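Local coordinates for protein methyl-coenzyme M reductase subunit gamma (PDB 1E6Y) that forms the gamma subunit of methyl-coenzyme M reductase, the nickel enzyme that releases methane from methyl-coenzyme M using coenzyme B in the last step of methanogenesis, at residues Gln5-Ala10 with Pro98-Tyr103; Lys27-Ser32 with Thr143-Ala148; Gly41-Gly46 with Asp129-Ala134; Ser102-Ile107 with Lys135-Thr140. All coordinates share one frame; numbering follows the deposited sequence.

Contact 1. Residues Gln5-Ala10 with Pro98-Tyr103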
loop_
_atom_site.group_PDB
_atom_site.type_symbol
_atom_site.label_atom_id
_atom_site.label_comp_id
_atom_site.label_asym_id
_atom_site.label_seq_id
_atom_site.Cartn_x
_atom_site.Cartn_y
_atom_site.Cartn_z
ATOM N N GLN C 5 -28.803 -12.220 39.324
ATOM C CA GLN C 5 -28.124 -11.521 40.416
ATOM C C GLN C 5 -27.459 -10.217 39.966
ATOM O O GLN C 5 -27.084 -9.388 40.799
ATOM C CB GLN C 5 -27.084 -12.435 41.070
ATOM C CG GLN C 5 -26.019 -12.972 40.122
ATOM C CD GLN C 5 -25.127 -14.015 40.775
ATOM O OE1 GLN C 5 -25.282 -14.329 41.956
ATOM N NE2 GLN C 5 -24.173 -14.538 40.016
ATOM N N TYR C 6 -27.258 -10.086 38.654
ATOM C CA TYR C 6 -26.870 -8.830 38.002
ATOM C C TYR C 6 -25.420 -8.386 38.192
ATOM O O TYR C 6 -24.697 -8.187 37.217
ATOM C CB TYR C 6 -27.814 -7.692 38.416
ATOM C CG TYR C 6 -29.233 -7.877 37.934
ATOM C CD1 TYR C 6 -30.233 -8.316 38.801
ATOM C CD2 TYR C 6 -29.570 -7.656 36.598
ATOM C CE1 TYR C 6 -31.534 -8.533 38.349
ATOM C CE2 TYR C 6 -30.865 -7.870 36.134
ATOM C CZ TYR C 6 -31.843 -8.308 37.014
ATOM O OH TYR C 6 -33.127 -8.512 36.560
ATOM N N TYR C 7 -25.009 -8.193 39.441
ATOM C CA TYR C 7 -23.726 -7.564 39.732
ATOM C C TYR C 7 -23.251 -7.953 41.129
ATOM O O TYR C 7 -24.059 -8.096 42.048
ATOM C CB TYR C 7 -23.866 -6.041 39.635
ATOM C CG TYR C 7 -22.556 -5.304 39.482
ATOM C CD1 TYR C 7 -21.851 -5.344 38.280
ATOM C CD2 TYR C 7 -21.998 -4.606 40.551
ATOM C CE1 TYR C 7 -20.618 -4.711 38.148
ATOM C CE2 TYR C 7 -20.762 -3.973 40.430
ATOM C CZ TYR C 7 -20.081 -4.030 39.223
ATOM O OH TYR C 7 -18.864 -3.404 39.093
ATOM N N PRO C 8 -21.933 -8.149 41.301
ATOM C CA PRO C 8 -21.363 -8.437 42.623
ATOM C C PRO C 8 -21.297 -7.207 43.522
ATOM O O PRO C 8 -21.772 -6.130 43.155
ATOM C CB PRO C 8 -19.972 -8.973 42.296
ATOM C CG PRO C 8 -19.624 -8.295 41.013
ATOM C CD PRO C 8 -20.914 -8.267 40.241
ATOM N N GLY C 9 -20.736 -7.387 44.715
ATOM C CA GLY C 9 -20.504 -6.261 45.599
ATOM C C GLY C 9 -21.536 -6.131 46.699
ATOM O O GLY C 9 -22.706 -6.473 46.516
ATOM N N ALA C 10 -21.117 -5.549 47.817
ATOM C CA ALA C 10 -21.977 -5.443 48.989
ATOM C C ALA C 10 -22.000 -4.033 49.580
ATOM O O ALA C 10 -22.383 -3.848 50.737
ATOM C CB ALA C 10 -21.533 -6.454 50.042
ATOM N N PRO C 98 -22.182 5.940 33.097
ATOM C CA PRO C 98 -22.510 5.625 31.703
ATOM C C PRO C 98 -22.832 4.154 31.417
ATOM O O PRO C 98 -23.870 3.855 30.826
ATOM C CB PRO C 98 -21.282 6.114 30.943
ATOM C CG PRO C 98 -20.832 7.286 31.745
ATOM C CD PRO C 98 -21.027 6.851 33.180
ATOM N N TYR C 99 -21.974 3.238 31.865
ATOM C CA TYR C 99 -22.192 1.818 31.591
ATOM C C TYR C 99 -23.476 1.318 32.229
ATOM O O TYR C 99 -24.195 0.512 31.640
ATOM C CB TYR C 99 -21.017 0.975 32.087
ATOM C CG TYR C 99 -19.865 0.916 31.118
ATOM C CD1 TYR C 99 -18.642 1.497 31.438
ATOM C CD2 TYR C 99 -20.027 0.379 29.840
ATOM C CE1 TYR C 99 -17.610 1.565 30.509
ATOM C CE2 TYR C 99 -18.997 0.442 28.895
ATOM C CZ TYR C 99 -17.794 1.045 29.240
ATOM O OH TYR C 99 -16.789 1.190 28.311
ATOM N N PHE C 100 -23.816 1.873 33.387
ATOM C CA PHE C 100 -24.983 1.395 34.109
ATOM C C PHE C 100 -26.293 1.999 33.635
ATOM O O PHE C 100 -27.337 1.354 33.747
ATOM C CB PHE C 100 -24.791 1.571 35.614
ATOM C CG PHE C 100 -23.815 0.595 36.192
ATOM C CD1 PHE C 100 -22.452 0.881 36.186
ATOM C CD2 PHE C 100 -24.233 -0.681 36.559
ATOM C CE1 PHE C 100 -21.517 -0.097 36.524
ATOM C CE2 PHE C 100 -23.307 -1.668 36.901
ATOM C CZ PHE C 100 -21.945 -1.375 36.881
ATOM N N ARG C 101 -26.227 3.153 32.970
ATOM C CA ARG C 101 -27.357 3.570 32.155
ATOM C C ARG C 101 -27.564 2.619 30.968
ATOM O O ARG C 101 -28.689 2.297 30.619
ATOM C CB ARG C 101 -27.170 4.982 31.608
ATOM C CG ARG C 101 -27.304 6.092 32.656
ATOM C CD ARG C 101 -27.521 7.390 31.891
ATOM N NE ARG C 101 -27.578 8.591 32.711
ATOM C CZ ARG C 101 -28.694 9.114 33.208
ATOM N NH1 ARG C 101 -29.870 8.563 32.972
ATOM N NH2 ARG C 101 -28.555 10.234 33.923
ATOM N N SER C 102 -26.473 2.197 30.338
ATOM C CA SER C 102 -26.567 1.300 29.194
ATOM C C SER C 102 -27.096 -0.083 29.577
ATOM O O SER C 102 -27.902 -0.663 28.844
ATOM C CB SER C 102 -25.208 1.178 28.510
ATOM O OG SER C 102 -24.909 2.368 27.805
ATOM N N TYR C 103 -26.687 -0.577 30.746
ATOM C CA TYR C 103 -27.204 -1.842 31.274
ATOM C C TYR C 103 -28.689 -1.720 31.575
ATOM O O TYR C 103 -29.469 -2.612 31.255
ATOM C CB TYR C 103 -26.470 -2.244 32.559
ATOM C CG TYR C 103 -24.982 -2.446 32.402
ATOM C CD1 TYR C 103 -24.420 -2.770 31.164
ATOM C CD2 TYR C 103 -24.124 -2.245 33.479
ATOM C CE1 TYR C 103 -23.037 -2.874 31.005
ATOM C CE2 TYR C 103 -22.745 -2.341 33.332
ATOM C CZ TYR C 103 -22.207 -2.653 32.094
ATOM O OH TYR C 103 -20.839 -2.698 31.953
#

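Contact 2. Residues Lys27-Ser32 with Thr143-Ala148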
loop_
_atom_site.group_PDB
_atom_site.type_symbol
_atom_site.label_atom_id
_atom_site.label_comp_id
_atom_site.label_asym_id
_atom_site.label_seq_id
_atom_site.Cartn_x
_atom_site.Cartn_y
_atom_site.Cartn_z
ATOM N N LYS C 27 -39.182 6.491 41.519
ATOM C CA LYS C 27 -39.664 7.679 40.824
ATOM C C LYS C 27 -39.572 8.879 41.765
ATOM O O LYS C 27 -40.062 8.828 42.895
ATOM C CB LYS C 27 -41.112 7.471 40.381
ATOM C CG LYS C 27 -41.650 8.541 39.448
ATOM C CD LYS C 27 -43.071 8.206 39.025
ATOM C CE LYS C 27 -43.596 9.174 37.981
ATOM N NZ LYS C 27 -43.551 10.575 38.468
ATOM N N LEU C 28 -38.895 9.932 41.316
ATOM C CA LEU C 28 -38.626 11.083 42.170
ATOM C C LEU C 28 -39.303 12.357 41.688
ATOM O O LEU C 28 -39.414 13.325 42.439
ATOM C CB LEU C 28 -37.118 11.323 42.280
ATOM C CG LEU C 28 -36.280 10.260 42.996
ATOM C CD1 LEU C 28 -34.831 10.707 43.040
ATOM C CD2 LEU C 28 -36.804 10.039 44.403
ATOM N N ARG C 29 -39.745 12.364 40.435
ATOM C CA ARG C 29 -40.278 13.579 39.838
ATOM C C ARG C 29 -41.082 13.203 38.603
ATOM O O ARG C 29 -41.099 12.052 38.161
ATOM C CB ARG C 29 -39.145 14.545 39.471
ATOM C CG ARG C 29 -38.278 13.975 38.342
ATOM C CD ARG C 29 -36.986 14.765 38.215
ATOM N NE ARG C 29 -35.966 14.400 39.179
ATOM C CZ ARG C 29 -35.187 13.332 39.185
ATOM N NH1 ARG C 29 -35.264 12.415 38.221
ATOM N NH2 ARG C 29 -34.303 13.175 40.164
ATOM N N GLU C 30 -41.798 14.194 38.083
ATOM C CA GLU C 30 -42.687 14.016 36.943
ATOM C C GLU C 30 -42.248 14.898 35.781
ATOM O O GLU C 30 -41.811 16.029 35.984
ATOM C CB GLU C 30 -44.121 14.387 37.332
ATOM C CG GLU C 30 -44.661 13.643 38.537
ATOM C CD GLU C 30 -45.932 12.884 38.222
ATOM O OE1 GLU C 30 -45.881 11.961 37.376
ATOM O OE2 GLU C 30 -46.984 13.219 38.810
ATOM N N ILE C 31 -42.376 14.373 34.567
ATOM C CA ILE C 31 -42.262 15.195 33.369
ATOM C C ILE C 31 -43.406 14.862 32.410
ATOM O O ILE C 31 -43.740 13.691 32.213
ATOM C CB ILE C 31 -40.883 14.999 32.668
ATOM C CG1 ILE C 31 -40.742 15.994 31.513
ATOM C CG2 ILE C 31 -40.721 13.565 32.174
ATOM C CD1 ILE C 31 -39.345 16.072 30.929
ATOM N N SER C 32 -44.090 15.893 31.925
ATOM C CA SER C 32 -45.207 15.699 31.005
ATOM C C SER C 32 -44.710 15.173 29.662
ATOM O O SER C 32 -43.538 15.336 29.318
ATOM C CB SER C 32 -45.965 17.012 30.800
ATOM O OG SER C 32 -45.236 17.908 29.979
ATOM N N THR C 143 -31.374 9.656 37.411
ATOM C CA THR C 143 -30.923 10.993 37.048
ATOM C C THR C 143 -31.156 12.006 38.164
ATOM O O THR C 143 -32.268 12.127 38.687
ATOM C CB THR C 143 -31.631 11.499 35.775
ATOM O OG1 THR C 143 -31.419 10.571 34.705
ATOM C CG2 THR C 143 -31.080 12.856 35.365
ATOM N N ASP C 144 -30.078 12.660 38.588
ATOM C CA ASP C 144 -30.195 13.948 39.259
ATOM C C ASP C 144 -29.910 15.036 38.235
ATOM O O ASP C 144 -28.872 15.015 37.576
ATOM C CB ASP C 144 -29.198 14.065 40.406
ATOM C CG ASP C 144 -29.262 15.422 41.083
ATOM O OD1 ASP C 144 -30.247 15.673 41.804
ATOM O OD2 ASP C 144 -28.387 16.269 40.813
ATOM N N HIS C 145 -30.802 16.016 38.146
ATOM C CA HIS C 145 -30.730 16.992 37.069
ATOM C C HIS C 145 -29.807 18.177 37.332
ATOM O O HIS C 145 -29.636 19.031 36.466
ATOM C CB HIS C 145 -32.133 17.472 36.704
ATOM C CG HIS C 145 -32.946 16.435 35.997
ATOM N ND1 HIS C 145 -32.701 16.063 34.692
ATOM C CD2 HIS C 145 -33.952 15.640 36.433
ATOM C CE1 HIS C 145 -33.520 15.082 34.357
ATOM N NE2 HIS C 145 -34.287 14.804 35.395
ATOM N N ALA C 146 -29.169 18.194 38.498
ATOM C CA ALA C 146 -28.066 19.117 38.747
ATOM C C ALA C 146 -26.752 18.460 38.333
ATOM O O ALA C 146 -25.959 19.047 37.595
ATOM C CB ALA C 146 -28.013 19.504 40.220
ATOM N N LEU C 147 -26.558 17.220 38.780
ATOM C CA LEU C 147 -25.322 16.486 38.530
ATOM C C LEU C 147 -25.277 15.864 37.136
ATOM O O LEU C 147 -24.213 15.454 36.671
ATOM C CB LEU C 147 -25.132 15.399 39.591
ATOM C CG LEU C 147 -24.855 15.915 41.006
ATOM C CD1 LEU C 147 -24.950 14.774 41.993
ATOM C CD2 LEU C 147 -23.481 16.560 41.061
ATOM N N ALA C 148 -26.430 15.801 36.476
ATOM C CA ALA C 148 -26.506 15.291 35.108
ATOM C C ALA C 148 -27.146 16.321 34.183
ATOM O O ALA C 148 -27.689 17.328 34.640
ATOM C CB ALA C 148 -27.302 13.987 35.074
HETATM O O HOH W 1 -33.010 14.885 42.100
#

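Contact 3. Residues Gly41-Gly46 with Asp129-Ala134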
loop_
_atom_site.group_PDB
_atom_site.type_symbol
_atom_site.label_atom_id
_atom_site.label_comp_id
_atom_site.label_asym_id
_atom_site.label_seq_id
_atom_site.Cartn_x
_atom_site.Cartn_y
_atom_site.Cartn_z
ATOM N N GLY C 41 -36.242 17.331 21.427
ATOM C CA GLY C 41 -35.999 18.201 20.288
ATOM C C GLY C 41 -36.089 17.575 18.907
ATOM O O GLY C 41 -35.605 18.157 17.939
ATOM N N HIS C 42 -36.765 16.434 18.792
ATOM C CA HIS C 42 -36.860 15.723 17.515
ATOM C C HIS C 42 -38.114 16.083 16.718
ATOM O O HIS C 42 -38.197 15.798 15.523
ATOM C CB HIS C 42 -36.827 14.211 17.745
ATOM C CG HIS C 42 -35.679 13.754 18.587
ATOM N ND1 HIS C 42 -34.369 14.063 18.292
ATOM C CD2 HIS C 42 -35.646 13.036 19.735
ATOM C CE1 HIS C 42 -33.580 13.559 19.223
ATOM N NE2 HIS C 42 -34.330 12.931 20.109
ATOM N N ARG C 43 -39.104 16.657 17.396
ATOM C CA ARG C 43 -40.343 17.055 16.756
ATOM C C ARG C 43 -41.121 17.991 17.688
ATOM O O ARG C 43 -40.773 18.035 18.869
ATOM C CB ARG C 43 -41.220 15.846 16.425
ATOM C CG ARG C 43 -41.791 15.130 17.645
ATOM C CD ARG C 43 -42.569 13.886 17.182
ATOM N NE ARG C 43 -43.566 13.537 18.212
ATOM C CZ ARG C 43 -43.229 13.020 19.387
ATOM N NH1 ARG C 43 -41.956 12.770 19.669
ATOM N NH2 ARG C 43 -44.137 12.727 20.314
ATOM N N ALA C 44 -42.075 18.751 17.157
ATOM C CA ALA C 44 -42.881 19.657 17.968
ATOM C C ALA C 44 -43.700 18.856 18.974
ATOM O O ALA C 44 -44.227 17.792 18.643
ATOM C CB ALA C 44 -43.797 20.476 17.075
ATOM N N PRO C 45 -43.786 19.335 20.228
ATOM C CA PRO C 45 -44.595 18.665 21.252
ATOM C C PRO C 45 -46.016 18.362 20.778
ATOM O O PRO C 45 -46.652 19.197 20.130
ATOM C CB PRO C 45 -44.580 19.656 22.414
ATOM C CG PRO C 45 -43.275 20.359 22.262
ATOM C CD PRO C 45 -43.096 20.518 20.773
ATOM N N GLY C 46 -46.434 17.112 20.961
ATOM C CA GLY C 46 -47.790 16.716 20.624
ATOM C C GLY C 46 -48.012 16.335 19.169
ATOM O O GLY C 46 -49.101 15.884 18.808
ATOM N N ASP C 129 -40.408 4.491 21.062
ATOM C CA ASP C 129 -39.786 3.565 22.017
ATOM C C ASP C 129 -38.753 4.296 22.867
ATOM O O ASP C 129 -38.649 4.065 24.070
ATOM C CB ASP C 129 -39.079 2.408 21.301
ATOM C CG ASP C 129 -39.979 1.658 20.336
ATOM O OD1 ASP C 129 -39.424 1.072 19.389
ATOM O OD2 ASP C 129 -41.215 1.612 20.530
ATOM N N MET C 130 -37.948 5.128 22.212
ATOM C CA MET C 130 -36.933 5.926 22.885
ATOM C C MET C 130 -37.556 6.833 23.952
ATOM O O MET C 130 -37.036 6.931 25.064
ATOM C CB MET C 130 -36.162 6.757 21.849
ATOM C CG MET C 130 -35.089 7.670 22.426
ATOM S SD MET C 130 -35.769 9.234 23.019
ATOM C CE MET C 130 -36.343 9.953 21.477
ATOM N N GLU C 131 -38.718 7.409 23.644
ATOM C CA GLU C 131 -39.399 8.312 24.574
ATOM C C GLU C 131 -39.863 7.608 25.847
ATOM O O GLU C 131 -39.856 8.203 26.929
ATOM C CB GLU C 131 -40.591 8.992 23.895
ATOM C CG GLU C 131 -40.196 10.064 22.893
ATOM C CD GLU C 131 -41.297 11.084 22.644
ATOM O OE1 GLU C 131 -42.488 10.727 22.758
ATOM O OE2 GLU C 131 -40.970 12.245 22.322
ATOM N N GLN C 132 -40.227 6.333 25.726
ATOM C CA GLN C 132 -40.589 5.528 26.891
ATOM C C GLN C 132 -39.395 5.370 27.825
ATOM O O GLN C 132 -39.520 5.508 29.043
ATOM C CB GLN C 132 -41.065 4.142 26.458
ATOM C CG GLN C 132 -42.504 4.081 25.991
ATOM C CD GLN C 132 -43.045 2.663 25.996
ATOM O OE1 GLN C 132 -42.288 1.693 26.103
ATOM N NE2 GLN C 132 -44.366 2.534 25.913
ATOM N N CYS C 133 -38.247 5.035 27.244
ATOM C CA CYS C 133 -37.009 4.880 27.998
ATOM C C CYS C 133 -36.560 6.217 28.582
ATOM O O CYS C 133 -36.179 6.299 29.756
ATOM C CB CYS C 133 -35.913 4.315 27.089
ATOM S SG CYS C 133 -34.331 4.098 27.913
ATOM N N ALA C 134 -36.654 7.262 27.762
ATOM C CA ALA C 134 -36.305 8.620 28.165
ATOM C C ALA C 134 -37.099 9.077 29.387
ATOM O O ALA C 134 -36.536 9.654 30.316
ATOM C CB ALA C 134 -36.535 9.578 27.006
#

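Contact 4. Residues Ser102-Ile107 with Lys135-Thr140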
loop_
_atom_site.group_PDB
_atom_site.type_symbol
_atom_site.label_atom_id
_atom_site.label_comp_id
_atom_site.label_asym_id
_atom_site.label_seq_id
_atom_site.Cartn_x
_atom_site.Cartn_y
_atom_site.Cartn_z
ATOM N N SER C 102 -26.473 2.197 30.338
ATOM C CA SER C 102 -26.567 1.300 29.194
ATOM C C SER C 102 -27.096 -0.083 29.577
ATOM O O SER C 102 -27.902 -0.663 28.844
ATOM C CB SER C 102 -25.208 1.178 28.510
ATOM O OG SER C 102 -24.909 2.368 27.805
ATOM N N TYR C 103 -26.687 -0.577 30.746
ATOM C CA TYR C 103 -27.204 -1.842 31.274
ATOM C C TYR C 103 -28.689 -1.720 31.575
ATOM O O TYR C 103 -29.469 -2.612 31.255
ATOM C CB TYR C 103 -26.470 -2.244 32.559
ATOM C CG TYR C 103 -24.982 -2.446 32.402
ATOM C CD1 TYR C 103 -24.420 -2.770 31.164
ATOM C CD2 TYR C 103 -24.124 -2.245 33.479
ATOM C CE1 TYR C 103 -23.037 -2.874 31.005
ATOM C CE2 TYR C 103 -22.745 -2.341 33.332
ATOM C CZ TYR C 103 -22.207 -2.653 32.094
ATOM O OH TYR C 103 -20.839 -2.698 31.953
ATOM N N PHE C 104 -29.066 -0.610 32.204
ATOM C CA PHE C 104 -30.466 -0.289 32.450
ATOM C C PHE C 104 -31.299 -0.399 31.167
ATOM O O PHE C 104 -32.343 -1.052 31.152
ATOM C CB PHE C 104 -30.571 1.124 33.042
ATOM C CG PHE C 104 -31.948 1.721 32.966
ATOM C CD1 PHE C 104 -32.974 1.250 33.783
ATOM C CD2 PHE C 104 -32.224 2.743 32.063
ATOM C CE1 PHE C 104 -34.256 1.788 33.699
ATOM C CE2 PHE C 104 -33.504 3.288 31.972
ATOM C CZ PHE C 104 -34.520 2.809 32.792
ATOM N N ALA C 105 -30.807 0.203 30.087
ATOM C CA ALA C 105 -31.525 0.218 28.816
ATOM C C ALA C 105 -31.573 -1.167 28.173
ATOM O O ALA C 105 -32.643 -1.636 27.787
ATOM C CB ALA C 105 -30.883 1.220 27.860
ATOM N N ALA C 106 -30.431 -1.850 28.149
ATOM C CA ALA C 106 -30.320 -3.162 27.508
ATOM C C ALA C 106 -31.174 -4.231 28.191
ATOM O O ALA C 106 -31.747 -5.098 27.529
ATOM C CB ALA C 106 -28.863 -3.605 27.480
ATOM N N ILE C 107 -31.250 -4.166 29.518
ATOM C CA ILE C 107 -31.942 -5.183 30.304
ATOM C C ILE C 107 -33.457 -4.953 30.357
ATOM O O ILE C 107 -34.231 -5.910 30.330
ATOM C CB ILE C 107 -31.367 -5.243 31.747
ATOM C CG1 ILE C 107 -29.942 -5.803 31.705
ATOM C CG2 ILE C 107 -32.246 -6.110 32.650
ATOM C CD1 ILE C 107 -29.166 -5.620 32.994
ATOM N N LYS C 135 -38.395 8.768 29.403
ATOM C CA LYS C 135 -39.274 9.191 30.490
ATOM C C LYS C 135 -38.845 8.609 31.831
ATOM O O LYS C 135 -38.812 9.318 32.836
ATOM C CB LYS C 135 -40.720 8.792 30.190
ATOM C CG LYS C 135 -41.741 9.378 31.154
ATOM C CD LYS C 135 -43.125 9.370 30.538
ATOM C CE LYS C 135 -43.816 10.712 30.730
ATOM N NZ LYS C 135 -44.401 10.840 32.092
ATOM N N VAL C 136 -38.468 7.332 31.833
ATOM C CA VAL C 136 -38.007 6.679 33.052
ATOM C C VAL C 136 -36.683 7.279 33.522
ATOM O O VAL C 136 -36.507 7.551 34.709
ATOM C CB VAL C 136 -37.836 5.151 32.851
ATOM C CG1 VAL C 136 -37.364 4.499 34.146
ATOM C CG2 VAL C 136 -39.155 4.530 32.402
ATOM N N GLN C 137 -35.794 7.573 32.578
ATOM C CA GLN C 137 -34.507 8.173 32.912
ATOM C C GLN C 137 -34.664 9.591 33.452
ATOM O O GLN C 137 -33.931 9.999 34.348
ATOM C CB GLN C 137 -33.586 8.181 31.694
ATOM C CG GLN C 137 -33.192 6.798 31.211
ATOM C CD GLN C 137 -31.948 6.818 30.343
ATOM O OE1 GLN C 137 -30.826 6.827 30.853
ATOM N NE2 GLN C 137 -32.139 6.837 29.027
ATOM N N MET C 138 -35.678 10.303 32.965
ATOM C CA MET C 138 -35.928 11.679 33.384
ATOM C C MET C 138 -36.585 11.754 34.762
ATOM O O MET C 138 -36.316 12.679 35.529
ATOM C CB MET C 138 -36.817 12.398 32.362
ATOM C CG MET C 138 -36.164 12.652 31.008
ATOM S SD MET C 138 -34.700 13.706 31.090
ATOM C CE MET C 138 -35.453 15.337 31.201
ATOM N N GLU C 139 -37.439 10.779 35.067
ATOM C CA GLU C 139 -38.309 10.849 36.241
ATOM C C GLU C 139 -37.759 10.139 37.473
ATOM O O GLU C 139 -38.098 10.499 38.601
ATOM C CB GLU C 139 -39.692 10.279 35.910
ATOM C CG GLU C 139 -40.492 11.112 34.916
ATOM C CD GLU C 139 -41.928 10.634 34.753
ATOM O OE1 GLU C 139 -42.197 9.434 34.969
ATOM O OE2 GLU C 139 -42.788 11.461 34.391
ATOM N N THR C 140 -36.926 9.127 37.262
ATOM C CA THR C 140 -36.470 8.284 38.360
ATOM C C THR C 140 -35.098 8.678 38.893
ATOM O O THR C 140 -34.423 9.549 38.336
ATOM C CB THR C 140 -36.437 6.794 37.959
ATOM O OG1 THR C 140 -35.433 6.585 36.959
ATOM C CG2 THR C 140 -37.795 6.356 37.427
#

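Contact 1. Residues Gln5-Ala10 with Pro98-Tyr103
Y7 and F100 meet as a T-shaped (edge-to-face) aromatic pair. F100 turns the far edge of its ring, at CZ, onto one face of Y7, and CZ stands 3.8 Å from Y7 CE1, nearer the rim of the tyrosine than its middle. The two planes are 89° apart and the ring centroids 5.3 Å. On the tyrosine side CG lies anti to the backbone N (chi1 -162°), which carries the ring out from the loop toward helix 98-108. The packing here is close from several directions: P8 CD lies against the second face of Y7, and Y103 lays CE2 on one face of F100, 3.6 Å above its plane. R17 and M21 of helix 12-22 also touch F100. Away from this pair the two segments diverge quickly. Even the closest CA atoms, those of Y7 and F100, are 10.7 Å apart, and A10 at the far end of the loop reaches solvent. Q5, at the start of the loop, bonds the beta subunit. The tyrosine hydroxyl is likewise spent away from the phenylalanine, bonding an acidic side chain of another protein chain and, weakly, R17. Between these two segments the contact is aromatic carbon on aromatic carbon, with the slightly positive C-H edge of F100 facing the pi cloud of Y7, while the polar end of Y7 serves the subunit interface.

Contact 2. Residues Lys27-Ser32 with Thr143-Ala148
The guanidinium of R29 lies between L28 CB on one face and the ring of H145 on the other, CD2 of the histidine standing 3.5 Å above the guanidinium plane. H145 arrives edge first: the planes are 87° apart, and R29 NE sits at the edge of the imidazole, in its plane, 3.6 Å from H145 CD2. One face of the histidine rests on T143 CG2. This is a loop-to-loop contact, and the second loop is shaped by an Asx turn at D144. The arginine chain bends at chi3 (80°), which turns its nitrogens to the backbone of T143, where NH2 gives T143 O a weak hydrogen bond of 2.7 Å. NH1 bonds the carbonyls of M138, in the last turn of helix 127-139, and T140, just past it, and H145 NE2 bonds the same M138 O. Both side chains therefore close over the end of that helix. D144 divides its carboxylate: OD1 bonds the backbone N of M203, while OD2 holds its own loop, taking L147 N at 2.9 Å and A146 N at 3.1 Å. A water completes the link between the segments, accepting from R29 NH2 and donating to D144 OD1, each at 2.9 Å.

Contact 3. Residues Gly41-Gly46 with Asp129-Ala134
R43 and E131 form a salt bridge that ties the loop following helix 33-40 to the side of helix 127-139. R43 NH1 donates to E131 OE2 at 2.9 Å with an N-H...O angle of 160°. The oxygen lies close to the guanidinium plane, but NH1 comes to the carboxylate from well above the carboxylate plane, so a single bond forms in place of a paired, two-pronged one. Every end of this bridge has further partners. NH1 also forms a salt bridge with E127, one turn back on the helix, and NE donates to S47 O within the loop. Y49 serves both sides, its ring in a cation-pi contact with R43 and its hydroxyl bonded to E131 OE1; OE2 is also hydrogen-bonded to T37 OG1. A leucine in place of R43 would probably leave E131 and E127 without this shared cation and S47 O short of a donor. Beside the charges, H42 uses NE2 to bond Y84 O on strand 82-89, which holds the imidazole beside M130. The methionine, bent at chi2 and chi3, brings its methyl CE to 3.6 Å from H42 CD2.

Contact 4. Residues Ser102-Ile107 with Lys135-Thr140
F104 reaches the neighbouring helix with the far end of its ring, which fits against V136 and Q137, two consecutive residues. CZ meets the methyl CG1 of V136 at 3.6 Å, and CE2 meets CG of Q137 at the same 3.6 Å. Both partners approach the ring at a slant, neither squarely over a face nor in its plane. The long axis of F104 is set by CG lying anti to the backbone N (chi1 163°), which carries the ring from helix 98-108 toward helix 127-139. V136 CG1 points back at it, also anti to its own N. Q137 instead runs extended past the ring, its amide plane 47° from the phenyl, and the closest touch is made by the aliphatic CG. The amide oxygen OE1 goes to R101 NH1, one turn back on the helix of F104. Along the chain the two helices are joined by a beta-hairpin, strands 113-116 and 121-126, whose turn holds R120, which binds coenzyme M, and other residues of the factor 430 pocket; A105 and Q137 both touch V123 on its second strand. L25 also packs on F104. Replacing F104 by an alanine would probably open a gap between the helices and remove the hydrophobic backing of V136 CG1 and Q137 CG. Just beyond, helix 127-139 ends: V136 O accepts from T140 N and, on the opposite face of its carbonyl plane, from T140 OG1 at 2.7 Å.

In the fold
Contact 4 lies about 5 Å from the centre of the chain, and the others are grouped round it: contacts 1 and 2 have their centres 12 Å from its own, contact 3 14 Å. Helix 98-108 serves contacts 1 and 4; helix 127-139 runs through contacts 3 and 4, where C133 touches F104, and ends at contact 2, so that successive N-terminal loops are held along one helix. First segments follow the order 1, 2, 3, 4 along the chain; the second segments come as 1, 3, 4, 2. R101 links contact 1 to T143 of contact 2 and Q137 of contact 4. Contacts 1 and 3, 26 Å apart, lie on opposite sides of the centre.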